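Local coordinates for diguanylate cyclase/phosphodiesterase (Caldicellulosiruptor saccharolyticus, PDB 3MTK), which is a GGDEF-domain fragment of a longer protein that also carries PAS and EAL domains and probably acts in cyclic di-GMP turnover, perhaps as a phosphodiesterase, at residues Lys71-Glu76 with Glu102-Gln107; Ser106-Pro111 with Val121-Gly126. One frame throughout, in Å; residues are numbered along the deposited sequence.

Overall arrangement
Both contacts lie within the GGDEF domain and share helix 97-108. Going from the N terminus, the chain runs through strand 37-44 and helices 47-54 and 56-74. Interaction 1 then closes a loop: strands 79-84 and 87-93 follow residues 71-76, and the chain returns on helix 97-108 to meet the end of helix 56-74. Interaction 2 starts at Ser106, where interaction 1 is ending. It closes a shorter loop through the two-stranded sheet 112-114 and 117-119 and brings the chain back at strand 123-129. The loops follow one another and overlap at Ser106 and Gln107. Interaction 1 ties helix 56-74 to helix 97-108; interaction 2 ties helix 97-108 to strand 123-129 of the central sheet.

Interaction 1: residues Lys71-Glu76 with Glu102-Gln107; sequences KDIAGE and ERMLSQ
Ile73 of helix 56-74 meets Met104 and Gln107 on one side of helix 97-108. This is helix-to-helix packing in the GGDEF domain, with the C-terminal part of helix 56-74 beside helix 97-108. Met104 is selenomethionine in the crystal. The CG1-CD1 branch of Ile73 lies against the start of the Met104 chain and roughly perpendicular to it. Ile73 CD1 is 3.4 Å from Met104 CG, which is tight for two carbons. The same CD1 atom is 3.6 Å from Met104 SE. CG of Met104 stands anti to the backbone N (chi1 170°), and the chain stays extended as far as SE. It then bends at chi3 (67°), and the methyl CE leads off toward strand 123-129.

The other branch of Ile73 faces Gln107. Ile73 CG2 approaches the amide oxygen, at 3.1 Å from Gln107 OE1. This is a close methyl-to-oxygen contact and not a hydrogen bond. The two side chains lie alongside each other and point opposite ways. At the other end of the amide, Gln107 NE2 bonds to Arg103 O, one turn back, at 3.0 Å with an N-H...O angle of 142°. The bond is weak, so it probably restrains the amide only loosely. The helix-to-helix contact has no hydrogen bond across it.

Next to it, helix 56-74 ends and the chain turns off at Gly75, which has positive phi. Arg69, one turn before Ile73, bonds to Gln107 O. On the sheet side, Met104 packs on Ile125 of strand 123-129, while Leu105 touches Phe123 and Ile125 of the same strand.

Interaction 2: residues Ser106-Pro111 with Val121-Gly126; sequences SQLLLP and VNFNIG
Leu108 of helix 97-108 and the next residue, Leu109, pack on Phe123 of central strand 123-129, one over the ring face and one at its edge. This is helix-on-sheet packing in the alpha/beta fold of the GGDEF domain, whose central sheet resembles that of the nucleotide cyclases.

The main apolar contact is a CH-pi interaction. Leu108 CB sits over one face of the Phe123 ring, 4.0 Å from the centroid and 22° off the normal. It is offset toward the rim, and its nearest ring atom is Phe123 CE1 at 3.7 Å. Leu109 comes from another direction. Its CB points away from the strand, but the end of the side chain turns back. Leu109 CD1 reaches the edge of the ring near its plane, 3.8 Å from Phe123 CD1. Val44 of strand 37-44 also touches Phe123.

A backbone oxygen comes near the ring as well. Leu108 O lies just outside the rim, 3.3 Å from Phe123 CE1 and on the side of Leu108 CB. It is a close approach and not a hydrogen bond.

Among the polar contacts, Arg69 of helix 56-74 also bonds to Leu110 O and Pro111 O as the chain leaves the helix. No direct hydrogen bond joins the two segments. One water bridges them, donating to Leu109 O at 2.6 Å and to Val121 O at 3.2 Å.

Interaction 1: residues Lys71-Glu76 with Glu102-Gln107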
loop_
_atom_site.group_PDB
_atom_site.type_symbol
_atom_site.label_atom_id
_atom_site.label_comp_id
_atom_site.label_asym_id
_atom_site.label_seq_id
_atom_site.Cartn_x
_atom_site.Cartn_y
_atom_site.Cartn_z
ATOM N N LYS A 71 7.862 3.837 1.296
ATOM C CA LYS A 71 8.541 4.594 0.269
ATOM C C LYS A 71 9.985 4.094 0.141
ATOM O O LYS A 71 10.515 3.987 -0.961
ATOM C CB LYS A 71 8.493 6.084 0.636
ATOM C CG LYS A 71 9.066 7.027 -0.393
ATOM C CD LYS A 71 8.234 8.312 -0.508
ATOM C CE LYS A 71 8.035 9.037 0.829
ATOM N NZ LYS A 71 9.287 9.588 1.413
ATOM N N ASP A 72 10.600 3.748 1.268
ATOM C CA ASP A 72 11.983 3.289 1.274
ATOM C C ASP A 72 12.229 1.911 0.658
ATOM O O ASP A 72 13.035 1.778 -0.262
ATOM C CB ASP A 72 12.541 3.324 2.703
ATOM C CG ASP A 72 14.024 2.971 2.766
ATOM O OD1 ASP A 72 14.369 1.783 2.975
ATOM O OD2 ASP A 72 14.850 3.891 2.590
ATOM N N ILE A 73 11.554 0.879 1.149
ATOM C CA ILE A 73 11.796 -0.443 0.589
ATOM C C ILE A 73 11.156 -0.563 -0.788
ATOM O O ILE A 73 11.435 -1.500 -1.533
ATOM C CB ILE A 73 11.292 -1.588 1.535
ATOM C CG1 ILE A 73 9.842 -1.958 1.226
ATOM C CG2 ILE A 73 11.443 -1.158 2.995
ATOM C CD1 ILE A 73 8.851 -0.865 1.514
ATOM N N ALA A 74 10.309 0.402 -1.132
ATOM C CA ALA A 74 9.654 0.389 -2.433
ATOM C C ALA A 74 10.701 0.613 -3.517
ATOM O O ALA A 74 10.934 -0.248 -4.367
ATOM C CB ALA A 74 8.605 1.472 -2.498
ATOM N N GLY A 75 11.342 1.777 -3.470
ATOM C CA GLY A 75 12.356 2.106 -4.453
ATOM C C GLY A 75 11.947 3.362 -5.190
ATOM O O GLY A 75 10.847 3.875 -4.970
ATOM N N GLU A 76 12.818 3.864 -6.059
ATOM C CA GLU A 76 12.507 5.072 -6.817
ATOM C C GLU A 76 11.810 4.727 -8.129
ATOM O O GLU A 76 10.983 5.501 -8.619
ATOM C CB GLU A 76 13.783 5.871 -7.090
ATOM C CG GLU A 76 14.548 6.244 -5.828
ATOM C CD GLU A 76 15.762 7.104 -6.117
ATOM O OE1 GLU A 76 16.556 6.727 -7.006
ATOM O OE2 GLU A 76 15.925 8.151 -5.450
ATOM N N GLU A 102 6.941 -10.088 0.663
ATOM C CA GLU A 102 7.409 -10.608 1.942
ATOM C C GLU A 102 8.565 -9.788 2.502
ATOM O O GLU A 102 8.601 -9.475 3.695
ATOM C CB GLU A 102 7.832 -12.066 1.781
ATOM C CG GLU A 102 6.867 -12.868 0.938
ATOM C CD GLU A 102 7.135 -14.348 1.006
ATOM O OE1 GLU A 102 8.318 -14.736 0.909
ATOM O OE2 GLU A 102 6.162 -15.123 1.155
ATOM N N ARG A 103 9.509 -9.439 1.637
ATOM C CA ARG A 103 10.649 -8.653 2.062
ATOM C C ARG A 103 10.100 -7.427 2.764
ATOM O O ARG A 103 10.410 -7.162 3.930
ATOM C CB ARG A 103 11.477 -8.220 0.853
ATOM C CG ARG A 103 12.848 -7.651 1.201
ATOM C CD ARG A 103 13.494 -7.039 -0.027
ATOM N NE ARG A 103 13.422 -7.956 -1.158
ATOM C CZ ARG A 103 13.221 -7.572 -2.413
ATOM N NH1 ARG A 103 13.078 -6.285 -2.696
ATOM N NH2 ARG A 103 13.136 -8.477 -3.381
HETATM N N MSE A 104 9.255 -6.691 2.049
HETATM C CA MSE A 104 8.656 -5.482 2.587
HETATM C C MSE A 104 7.796 -5.716 3.826
HETATM O O MSE A 104 7.816 -4.916 4.761
HETATM C CB MSE A 104 7.805 -4.799 1.529
HETATM C CG MSE A 104 6.987 -3.674 2.117
HETATM SE SE MSE A 104 5.868 -2.799 0.849
HETATM C CE MSE A 104 4.631 -4.243 0.459
ATOM N N LEU A 105 7.025 -6.796 3.822
ATOM C CA LEU A 105 6.166 -7.099 4.958
ATOM C C LEU A 105 7.023 -7.379 6.190
ATOM O O LEU A 105 6.745 -6.862 7.267
ATOM C CB LEU A 105 5.281 -8.312 4.649
ATOM C CG LEU A 105 4.147 -8.625 5.631
ATOM C CD1 LEU A 105 3.088 -7.521 5.580
ATOM C CD2 LEU A 105 3.527 -9.964 5.268
ATOM N N SER A 106 8.065 -8.191 6.024
ATOM C CA SER A 106 8.963 -8.520 7.125
ATOM C C SER A 106 9.532 -7.238 7.721
ATOM O O SER A 106 9.703 -7.127 8.937
ATOM C CB SER A 106 10.113 -9.396 6.640
ATOM O OG SER A 106 11.002 -8.653 5.828
ATOM N N GLN A 107 9.814 -6.270 6.859
ATOM C CA GLN A 107 10.346 -4.992 7.303
ATOM C C GLN A 107 9.270 -4.102 7.932
ATOM O O GLN A 107 9.515 -3.422 8.942
ATOM C CB GLN A 107 11.003 -4.283 6.122
ATOM C CG GLN A 107 12.185 -5.077 5.579
ATOM C CD GLN A 107 12.742 -4.500 4.299
ATOM O OE1 GLN A 107 13.254 -3.378 4.278
ATOM N NE2 GLN A 107 12.642 -5.264 3.216
#

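Interaction 2: residues Ser106-Pro111 with Val121-Gly126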
loop_
_atom_site.group_PDB
_atom_site.type_symbol
_atom_site.label_atom_id
_atom_site.label_comp_id
_atom_site.label_asym_id
_atom_site.label_seq_id
_atom_site.Cartn_x
_atom_site.Cartn_y
_atom_site.Cartn_z
ATOM N N SER A 106 8.065 -8.191 6.024
ATOM C CA SER A 106 8.963 -8.520 7.125
ATOM C C SER A 106 9.532 -7.238 7.721
ATOM O O SER A 106 9.703 -7.127 8.937
ATOM C CB SER A 106 10.113 -9.396 6.640
ATOM O OG SER A 106 11.002 -8.653 5.828
ATOM N N GLN A 107 9.814 -6.270 6.859
ATOM C CA GLN A 107 10.346 -4.992 7.303
ATOM C C GLN A 107 9.270 -4.102 7.932
ATOM O O GLN A 107 9.515 -3.422 8.942
ATOM C CB GLN A 107 11.003 -4.283 6.122
ATOM C CG GLN A 107 12.185 -5.077 5.579
ATOM C CD GLN A 107 12.742 -4.500 4.299
ATOM O OE1 GLN A 107 13.254 -3.378 4.278
ATOM N NE2 GLN A 107 12.642 -5.264 3.216
ATOM N N LEU A 108 8.079 -4.098 7.338
ATOM C CA LEU A 108 6.984 -3.298 7.876
ATOM C C LEU A 108 6.623 -3.797 9.268
ATOM O O LEU A 108 6.185 -3.034 10.122
ATOM C CB LEU A 108 5.763 -3.381 6.966
ATOM C CG LEU A 108 5.782 -2.450 5.750
ATOM C CD1 LEU A 108 4.566 -2.741 4.872
ATOM C CD2 LEU A 108 5.785 -0.994 6.220
ATOM N N LEU A 109 6.825 -5.090 9.483
ATOM C CA LEU A 109 6.530 -5.731 10.750
ATOM C C LEU A 109 7.511 -5.305 11.827
ATOM O O LEU A 109 7.285 -5.560 13.008
ATOM C CB LEU A 109 6.568 -7.246 10.568
ATOM C CG LEU A 109 5.235 -7.992 10.502
ATOM C CD1 LEU A 109 4.114 -7.080 10.046
ATOM C CD2 LEU A 109 5.393 -9.181 9.587
ATOM N N LEU A 110 8.600 -4.658 11.415
ATOM C CA LEU A 110 9.623 -4.185 12.349
ATOM C C LEU A 110 9.087 -2.997 13.150
ATOM O O LEU A 110 8.361 -2.157 12.620
ATOM C CB LEU A 110 10.900 -3.782 11.591
ATOM C CG LEU A 110 12.064 -4.777 11.591
ATOM C CD1 LEU A 110 11.582 -6.158 11.238
ATOM C CD2 LEU A 110 13.118 -4.318 10.623
ATOM N N PRO A 111 9.453 -2.905 14.433
ATOM C CA PRO A 111 9.004 -1.825 15.320
ATOM C C PRO A 111 9.209 -0.416 14.775
ATOM O O PRO A 111 10.026 -0.189 13.883
ATOM C CB PRO A 111 9.819 -2.060 16.592
ATOM C CG PRO A 111 10.105 -3.546 16.559
ATOM C CD PRO A 111 10.433 -3.770 15.111
ATOM N N VAL A 121 2.871 -2.800 14.534
ATOM C CA VAL A 121 1.568 -2.872 13.899
ATOM C C VAL A 121 1.501 -4.049 12.961
ATOM O O VAL A 121 2.523 -4.582 12.557
ATOM C CB VAL A 121 1.271 -1.624 13.074
ATOM C CG1 VAL A 121 0.977 -0.456 13.983
ATOM C CG2 VAL A 121 2.453 -1.332 12.173
ATOM N N ASN A 122 0.284 -4.438 12.614
ATOM C CA ASN A 122 0.044 -5.540 11.703
ATOM C C ASN A 122 -0.468 -5.000 10.391
ATOM O O ASN A 122 -0.986 -3.886 10.342
ATOM C CB ASN A 122 -0.976 -6.492 12.299
ATOM C CG ASN A 122 -0.392 -7.306 13.415
ATOM O OD1 ASN A 122 -1.095 -7.722 14.334
ATOM N ND2 ASN A 122 0.910 -7.551 13.337
ATOM N N PHE A 123 -0.313 -5.795 9.334
ATOM C CA PHE A 123 -0.737 -5.399 7.998
ATOM C C PHE A 123 -1.358 -6.571 7.264
ATOM O O PHE A 123 -1.421 -7.685 7.774
ATOM C CB PHE A 123 0.461 -4.928 7.153
ATOM C CG PHE A 123 1.282 -3.817 7.778
ATOM C CD1 PHE A 123 2.172 -4.085 8.814
ATOM C CD2 PHE A 123 1.178 -2.520 7.314
ATOM C CE1 PHE A 123 2.946 -3.074 9.375
ATOM C CE2 PHE A 123 1.950 -1.500 7.865
ATOM C CZ PHE A 123 2.836 -1.779 8.898
ATOM N N ASN A 124 -1.808 -6.286 6.047
ATOM C CA ASN A 124 -2.360 -7.267 5.132
ATOM C C ASN A 124 -2.104 -6.680 3.756
ATOM O O ASN A 124 -2.096 -5.450 3.581
ATOM C CB ASN A 124 -3.842 -7.509 5.380
ATOM C CG ASN A 124 -4.077 -8.714 6.287
ATOM O OD1 ASN A 124 -3.791 -9.863 5.906
ATOM N ND2 ASN A 124 -4.575 -8.460 7.493
ATOM N N ILE A 125 -1.857 -7.553 2.788
ATOM C CA ILE A 125 -1.544 -7.101 1.450
ATOM C C ILE A 125 -2.321 -7.798 0.349
ATOM O O ILE A 125 -2.414 -9.024 0.319
ATOM C CB ILE A 125 -0.032 -7.255 1.183
ATOM C CG1 ILE A 125 0.726 -6.166 1.941
ATOM C CG2 ILE A 125 0.260 -7.186 -0.298
ATOM C CD1 ILE A 125 2.249 -6.265 1.818
ATOM N N GLY A 126 -2.881 -6.992 -0.545
ATOM C CA GLY A 126 -3.619 -7.514 -1.674
ATOM C C GLY A 126 -2.892 -7.004 -2.902
ATOM O O GLY A 126 -2.599 -5.806 -2.996
HETATM O O HOH W 1 4.987 -5.659 14.257
#